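Side-chain contacts in beta-lactamase Rm3 (Uncultured bacterium, PDB 5IQK), which hydrolyses the beta-lactam ring of antibiotics as a zinc-dependent metallo-beta-lactamase of subclass B3, a source of antibiotic resistance: residues A[164-169]-A[173-178]; A[230-235]-A[242-247]. One frame throughout, in Å; residues are numbered along the deposited sequence.

Interaction 1 (A[164-169]-A[173-178])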
loop_
_atom_site.group_PDB
_atom_site.type_symbol
_atom_site.label_atom_id
_atom_site.label_comp_id
_atom_site.label_asym_id
_atom_site.label_seq_id
_atom_site.Cartn_x
_atom_site.Cartn_y
_atom_site.Cartn_z
ATOM N N TRP A 164 -12.224 -2.423 2.753
ATOM C CA TRP A 164 -13.048 -3.615 2.764
ATOM C C TRP A 164 -13.483 -3.869 4.194
ATOM O O TRP A 164 -13.008 -3.207 5.114
ATOM C CB TRP A 164 -12.276 -4.813 2.202
ATOM C CG TRP A 164 -11.105 -5.240 3.047
ATOM C CD1 TRP A 164 -11.064 -6.285 3.922
ATOM C CD2 TRP A 164 -9.809 -4.623 3.103
ATOM N NE1 TRP A 164 -9.829 -6.370 4.509
ATOM C CE2 TRP A 164 -9.038 -5.360 4.025
ATOM C CE3 TRP A 164 -9.228 -3.529 2.459
ATOM C CZ2 TRP A 164 -7.725 -5.037 4.324
ATOM C CZ3 TRP A 164 -7.915 -3.203 2.757
ATOM C CH2 TRP A 164 -7.178 -3.950 3.677
ATOM N N GLN A 165 -14.358 -4.853 4.390
ATOM C CA GLN A 165 -14.756 -5.249 5.736
ATOM C C GLN A 165 -14.242 -6.641 6.059
ATOM O O GLN A 165 -14.177 -7.502 5.190
ATOM C CB GLN A 165 -16.285 -5.231 5.899
ATOM C CG GLN A 165 -16.944 -3.916 5.574
ATOM C CD GLN A 165 -18.325 -3.791 6.188
ATOM O OE1 GLN A 165 -18.975 -4.793 6.510
ATOM N NE2 GLN A 165 -18.779 -2.555 6.364
ATOM N N SER A 166 -13.866 -6.840 7.316
ATOM C CA SER A 166 -13.492 -8.156 7.810
ATOM C C SER A 166 -14.290 -8.422 9.069
ATOM O O SER A 166 -14.491 -7.518 9.880
ATOM C CB SER A 166 -11.992 -8.251 8.094
ATOM O OG SER A 166 -11.274 -8.474 6.897
ATOM N N CYS A 167 -14.754 -9.659 9.210
ATOM C CA CYS A 167 -15.612 -10.053 10.324
ATOM C C CYS A 167 -14.995 -11.169 11.151
ATOM O O CYS A 167 -14.324 -12.044 10.611
ATOM C CB CYS A 167 -16.985 -10.484 9.810
ATOM S SG CYS A 167 -17.888 -9.209 8.875
ATOM N N ASP A 168 -15.248 -11.136 12.441
ATOM C CA ASP A 168 -14.813 -12.201 13.344
ATOM C C ASP A 168 -16.110 -12.682 13.960
ATOM O O ASP A 168 -16.349 -12.544 15.126
ATOM C CB ASP A 168 -13.813 -11.761 14.392
ATOM C CG ASP A 168 -12.541 -12.670 14.423
ATOM O OD1 ASP A 168 -12.695 -13.898 14.645
ATOM O OD2 ASP A 168 -11.402 -12.149 14.210
ATOM N N GLY A 169 -16.945 -13.229 13.097
ATOM C CA GLY A 169 -18.260 -13.768 13.406
ATOM C C GLY A 169 -19.323 -12.708 13.203
ATOM O O GLY A 169 -19.535 -12.270 12.072
ATOM N N LEU A 173 -15.545 -5.133 11.032
ATOM C CA LEU A 173 -14.784 -3.905 11.152
ATOM C C LEU A 173 -14.424 -3.380 9.773
ATOM O O LEU A 173 -14.302 -4.152 8.820
ATOM C CB LEU A 173 -13.524 -4.126 11.985
ATOM C CG LEU A 173 -13.757 -4.410 13.467
ATOM C CD1 LEU A 173 -12.429 -4.549 14.179
ATOM C CD2 LEU A 173 -14.606 -3.319 14.096
ATOM N N ASN A 174 -14.278 -2.062 9.670
ATOM C CA ASN A 174 -13.838 -1.432 8.433
ATOM C C ASN A 174 -12.318 -1.409 8.338
ATOM O O ASN A 174 -11.643 -0.833 9.193
ATOM C CB ASN A 174 -14.407 -0.016 8.316
ATOM C CG ASN A 174 -15.918 -0.001 8.332
ATOM O OD1 ASN A 174 -16.554 -0.744 7.590
ATOM N ND2 ASN A 174 -16.502 0.829 9.191
ATOM N N MET A 175 -11.793 -2.052 7.301
ATOM C CA MET A 175 -10.357 -2.150 7.095
ATOM C C MET A 175 -9.928 -1.130 6.063
ATOM O O MET A 175 -10.639 -0.861 5.096
ATOM C CB MET A 175 -9.957 -3.544 6.631
ATOM C CG MET A 175 -10.697 -4.668 7.344
ATOM S SD MET A 175 -10.378 -4.739 9.117
ATOM C CE MET A 175 -8.735 -5.456 9.109
ATOM N N VAL A 176 -8.754 -0.559 6.279
ATOM C CA VAL A 176 -8.218 0.435 5.364
ATOM C C VAL A 176 -6.755 0.129 5.095
ATOM O O VAL A 176 -5.972 -0.015 6.033
ATOM C CB VAL A 176 -8.348 1.868 5.931
ATOM C CG1 VAL A 176 -7.711 2.881 4.957
ATOM C CG2 VAL A 176 -9.822 2.229 6.180
ATOM N N TYR A 177 -6.395 0.032 3.816
ATOM C CA TYR A 177 -5.004 0.001 3.401
ATOM C C TYR A 177 -4.730 1.358 2.778
ATOM O O TYR A 177 -5.222 1.636 1.685
ATOM C CB TYR A 177 -4.732 -1.130 2.398
ATOM C CG TYR A 177 -3.261 -1.350 2.085
ATOM C CD1 TYR A 177 -2.528 -2.324 2.755
ATOM C CD2 TYR A 177 -2.599 -0.576 1.133
ATOM C CE1 TYR A 177 -1.188 -2.535 2.479
ATOM C CE2 TYR A 177 -1.250 -0.770 0.856
ATOM C CZ TYR A 177 -0.556 -1.754 1.528
ATOM O OH TYR A 177 0.773 -1.958 1.251
ATOM N N ALA A 178 -3.995 2.209 3.489
ATOM C CA ALA A 178 -3.772 3.579 3.029
ATOM C C ALA A 178 -2.461 3.690 2.286
ATOM O O ALA A 178 -1.412 3.261 2.767
ATOM C CB ALA A 178 -3.796 4.550 4.193
#

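Interaction 2 (A[230-235]-A[242-247])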
loop_
_atom_site.group_PDB
_atom_site.type_symbol
_atom_site.label_atom_id
_atom_site.label_comp_id
_atom_site.label_asym_id
_atom_site.label_seq_id
_atom_site.Cartn_x
_atom_site.Cartn_y
_atom_site.Cartn_z
ATOM N N TRP A 230 4.123 -1.584 14.437
ATOM C CA TRP A 230 4.946 -2.411 15.322
ATOM C C TRP A 230 4.658 -2.135 16.794
ATOM O O TRP A 230 4.753 -3.051 17.620
ATOM C CB TRP A 230 6.434 -2.239 14.982
ATOM C CG TRP A 230 6.696 -2.469 13.527
ATOM C CD1 TRP A 230 7.502 -1.721 12.708
ATOM C CD2 TRP A 230 6.098 -3.481 12.685
ATOM N NE1 TRP A 230 7.460 -2.217 11.427
ATOM C CE2 TRP A 230 6.607 -3.288 11.382
ATOM C CE3 TRP A 230 5.198 -4.539 12.912
ATOM C CZ2 TRP A 230 6.244 -4.107 10.308
ATOM C CZ3 TRP A 230 4.835 -5.348 11.844
ATOM C CH2 TRP A 230 5.360 -5.126 10.556
ATOM N N GLN A 231 4.266 -0.909 17.133
ATOM C CA GLN A 231 3.781 -0.645 18.490
ATOM C C GLN A 231 2.490 -1.434 18.736
ATOM O O GLN A 231 2.309 -2.067 19.788
ATOM C CB GLN A 231 3.520 0.839 18.731
ATOM C CG GLN A 231 4.775 1.719 18.725
ATOM C CD GLN A 231 5.097 2.266 17.346
ATOM O OE1 GLN A 231 4.832 1.627 16.326
ATOM N NE2 GLN A 231 5.666 3.464 17.310
ATOM N N ARG A 232 1.593 -1.367 17.760
ATOM C CA ARG A 232 0.304 -2.064 17.813
ATOM C C ARG A 232 0.490 -3.576 17.928
ATOM O O ARG A 232 -0.171 -4.231 18.749
ATOM C CB ARG A 232 -0.503 -1.701 16.555
ATOM C CG ARG A 232 -1.026 -0.270 16.614
ATOM C CD ARG A 232 -1.445 0.286 15.253
ATOM N NE ARG A 232 -2.616 -0.333 14.652
ATOM C CZ ARG A 232 -2.824 -0.373 13.339
ATOM N NH1 ARG A 232 -1.929 0.147 12.504
ATOM N NH2 ARG A 232 -3.913 -0.935 12.864
ATOM N N LEU A 233 1.394 -4.129 17.118
ATOM C CA LEU A 233 1.721 -5.557 17.181
ATOM C C LEU A 233 2.250 -5.958 18.549
ATOM O O LEU A 233 1.828 -6.975 19.099
ATOM C CB LEU A 233 2.739 -5.950 16.108
ATOM C CG LEU A 233 3.180 -7.422 16.122
ATOM C CD1 LEU A 233 1.979 -8.345 15.847
ATOM C CD2 LEU A 233 4.269 -7.678 15.101
ATOM N N GLU A 234 3.171 -5.172 19.103
ATOM C CA GLU A 234 3.692 -5.461 20.440
ATOM C C GLU A 234 2.554 -5.454 21.461
ATOM O O GLU A 234 2.502 -6.292 22.364
ATOM C CB GLU A 234 4.773 -4.443 20.844
ATOM C CG GLU A 234 5.303 -4.654 22.260
ATOM C CD GLU A 234 6.463 -3.739 22.602
ATOM O OE1 GLU A 234 7.134 -3.243 21.670
ATOM O OE2 GLU A 234 6.708 -3.521 23.809
ATOM N N ALA A 235 1.631 -4.514 21.307
ATOM C CA ALA A 235 0.498 -4.419 22.218
ATOM C C ALA A 235 -0.398 -5.654 22.091
ATOM O O ALA A 235 -1.025 -6.083 23.058
ATOM C CB ALA A 235 -0.293 -3.156 21.948
ATOM N N ASP A 242 -7.808 -6.100 19.638
ATOM C CA ASP A 242 -8.156 -4.743 20.066
ATOM C C ASP A 242 -6.995 -3.792 19.824
ATOM O O ASP A 242 -7.183 -2.607 19.548
ATOM C CB ASP A 242 -8.526 -4.696 21.547
ATOM C CG ASP A 242 -9.992 -4.995 21.806
ATOM O OD1 ASP A 242 -10.781 -5.060 20.841
ATOM O OD2 ASP A 242 -10.352 -5.139 22.994
ATOM N N ALA A 243 -5.787 -4.327 19.947
ATOM C CA ALA A 243 -4.588 -3.527 19.789
ATOM C C ALA A 243 -4.464 -2.913 18.395
ATOM O O ALA A 243 -3.803 -1.887 18.239
ATOM C CB ALA A 243 -3.364 -4.366 20.090
ATOM N N PHE A 244 -5.080 -3.539 17.390
ATOM C CA PHE A 244 -4.996 -3.033 16.017
ATOM C C PHE A 244 -6.155 -2.110 15.666
ATOM O O PHE A 244 -6.148 -1.470 14.616
ATOM C CB PHE A 244 -4.950 -4.191 15.022
ATOM C CG PHE A 244 -3.742 -5.053 15.160
ATOM C CD1 PHE A 244 -2.486 -4.562 14.856
ATOM C CD2 PHE A 244 -3.857 -6.368 15.597
ATOM C CE1 PHE A 244 -1.364 -5.354 14.989
ATOM C CE2 PHE A 244 -2.729 -7.166 15.739
ATOM C CZ PHE A 244 -1.474 -6.643 15.431
ATOM N N VAL A 245 -7.153 -2.060 16.546
ATOM C CA VAL A 245 -8.372 -1.292 16.305
ATOM C C VAL A 245 -8.294 0.116 16.885
ATOM O O VAL A 245 -8.060 0.295 18.077
ATOM C CB VAL A 245 -9.597 -2.035 16.886
ATOM C CG1 VAL A 245 -10.872 -1.231 16.690
ATOM C CG2 VAL A 245 -9.710 -3.385 16.231
ATOM N N ASP A 246 -8.490 1.109 16.020
ATOM C CA ASP A 246 -8.429 2.517 16.396
ATOM C C ASP A 246 -9.178 3.338 15.344
ATOM O O ASP A 246 -8.664 3.578 14.248
ATOM C CB ASP A 246 -6.970 2.980 16.525
ATOM C CG ASP A 246 -6.840 4.430 16.976
ATOM O OD1 ASP A 246 -5.690 4.897 17.109
ATOM O OD2 ASP A 246 -7.869 5.109 17.181
ATOM N N PRO A 247 -10.402 3.768 15.676
ATOM C CA PRO A 247 -11.276 4.463 14.725
ATOM C C PRO A 247 -10.747 5.834 14.324
ATOM O O PRO A 247 -11.242 6.420 13.362
ATOM C CB PRO A 247 -12.592 4.602 15.494
ATOM C CG PRO A 247 -12.515 3.575 16.579
ATOM C CD PRO A 247 -11.077 3.535 16.963
HETATM O O HOH W 1 -4.667 0.510 16.591
#

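Interaction 1 (A[164-169]-A[173-178])
One face of the Trp164 indole is taken by Met175: its CB stands 3.6 Å from the centroid of the five-membered ring, a CH-pi contact displaced toward the rim. At the far edge, in the ring plane, Tyr177 CB meets Trp164 CZ3 at 3.8 Å. Trp164 holds CG between its backbone N and carbonyl carbon (chi1 66°), which lays the ring along the partner strand. Met175 CG passes 3.4 Å from Trp164 NE1, and bends at chi2 and chi3 carry SD on beside Ser166 CB (4.0 Å), leaving a long, oblique Met-aromatic contact, SD 5.5 Å from the five-membered-ring centroid. These strands, 160-168 and 171-178, form an antiparallel beta hairpin within the second sheet of the metallo-beta-lactamase fold. Trp164-Met175 and Ser166-Leu173 are hydrogen-bonded pairs; Met175 N gives Trp164 O a bond of 2.8 Å, and Leu173 N reaches Ser166 O at 2.9 Å. Between them, on the other face of the sheet, Gln165 and Asn174 lie side by side, their amide planes 51° apart, joined by a weak bond from Gln165 NE2 to Asn174 OD1 (3.1 Å). Thr23 OG1 bonds both Trp164 NE1 and Ser166 OG, while Cys167 is disulfide-linked to Cys172 across the hairpin end.

Interaction 2 (A[230-235]-A[242-247])
Arg232 reaches from helix 229-239 to the backbone of Phe244, and this carries the polar part of the contact. Its NH2 donates to Phe244 O at 2.9 Å with 159° at the hydrogen; the oxygen receives it in the carbonyl plane, on a lone pair, and itself lies close to the guanidinium plane. The bend of the arginine chain at chi3 (68°) turns this edge of the guanidinium to the carbonyl. A water adds a second link: it donates to Ala243 O at 3.0 Å and accepts a weak bond from Arg232 NE. Beyond the two segments, Arg232 NH1 bonds the carbonyls of Leu219 and Ser227, tying the helix to strand 218-221 as well.

Packing contacts make up the other group. Ala243 CB is in van der Waals contact with the helix backbone, 3.5 Å from Arg232 O, and touches Ala235 CB, one turn further on, at 3.8 Å. Phe244 CE1 likewise approaches Leu233 N at 3.7 Å. The Phe244 ring runs alongside Leu233, whose CD1 lies in the ring plane at its edge, 3.9 Å from CZ. Arg232 CB meets CD1 of the same ring at 3.9 Å. Leu19 of strand 17-20 packs on Phe244 too.

The connection thus doubles back on its own helix through a short 3-10 segment that includes 242-244, before helix 249-269. The Arg232 bonds to neutral carbonyls are charge-assisted hydrogen bonds, not salt bridges; the positive charge probably strengthens them, and the in-plane bond to Phe244 O, with the NH1 bonds to Leu219 O and Ser227 O, should restrain the guanidinium from turning.

How the interactions relate
From the N terminus, the chain first closes interaction 1, a hairpin with three residues between its segments, and then passes through helix 200-212 and strand 218-221 before interaction 2 opens. The latter closes a loop with six residues between its segments, four of them the last of helix 229-239. The two loops follow in series and neither nest nor cross. Their centres lie 14 Å apart, and they touch directly where Leu173 CD1 packs on Val245 CG2 at 3.6 Å. Strand 17-20, of the seven-stranded sheet, touches both contacts, whereas interaction 2 is linked to the five-stranded sheet through Leu173-Val245 and through strand 218-221, which pairs beside strand 171-178 and supplies Leu219 to Arg232.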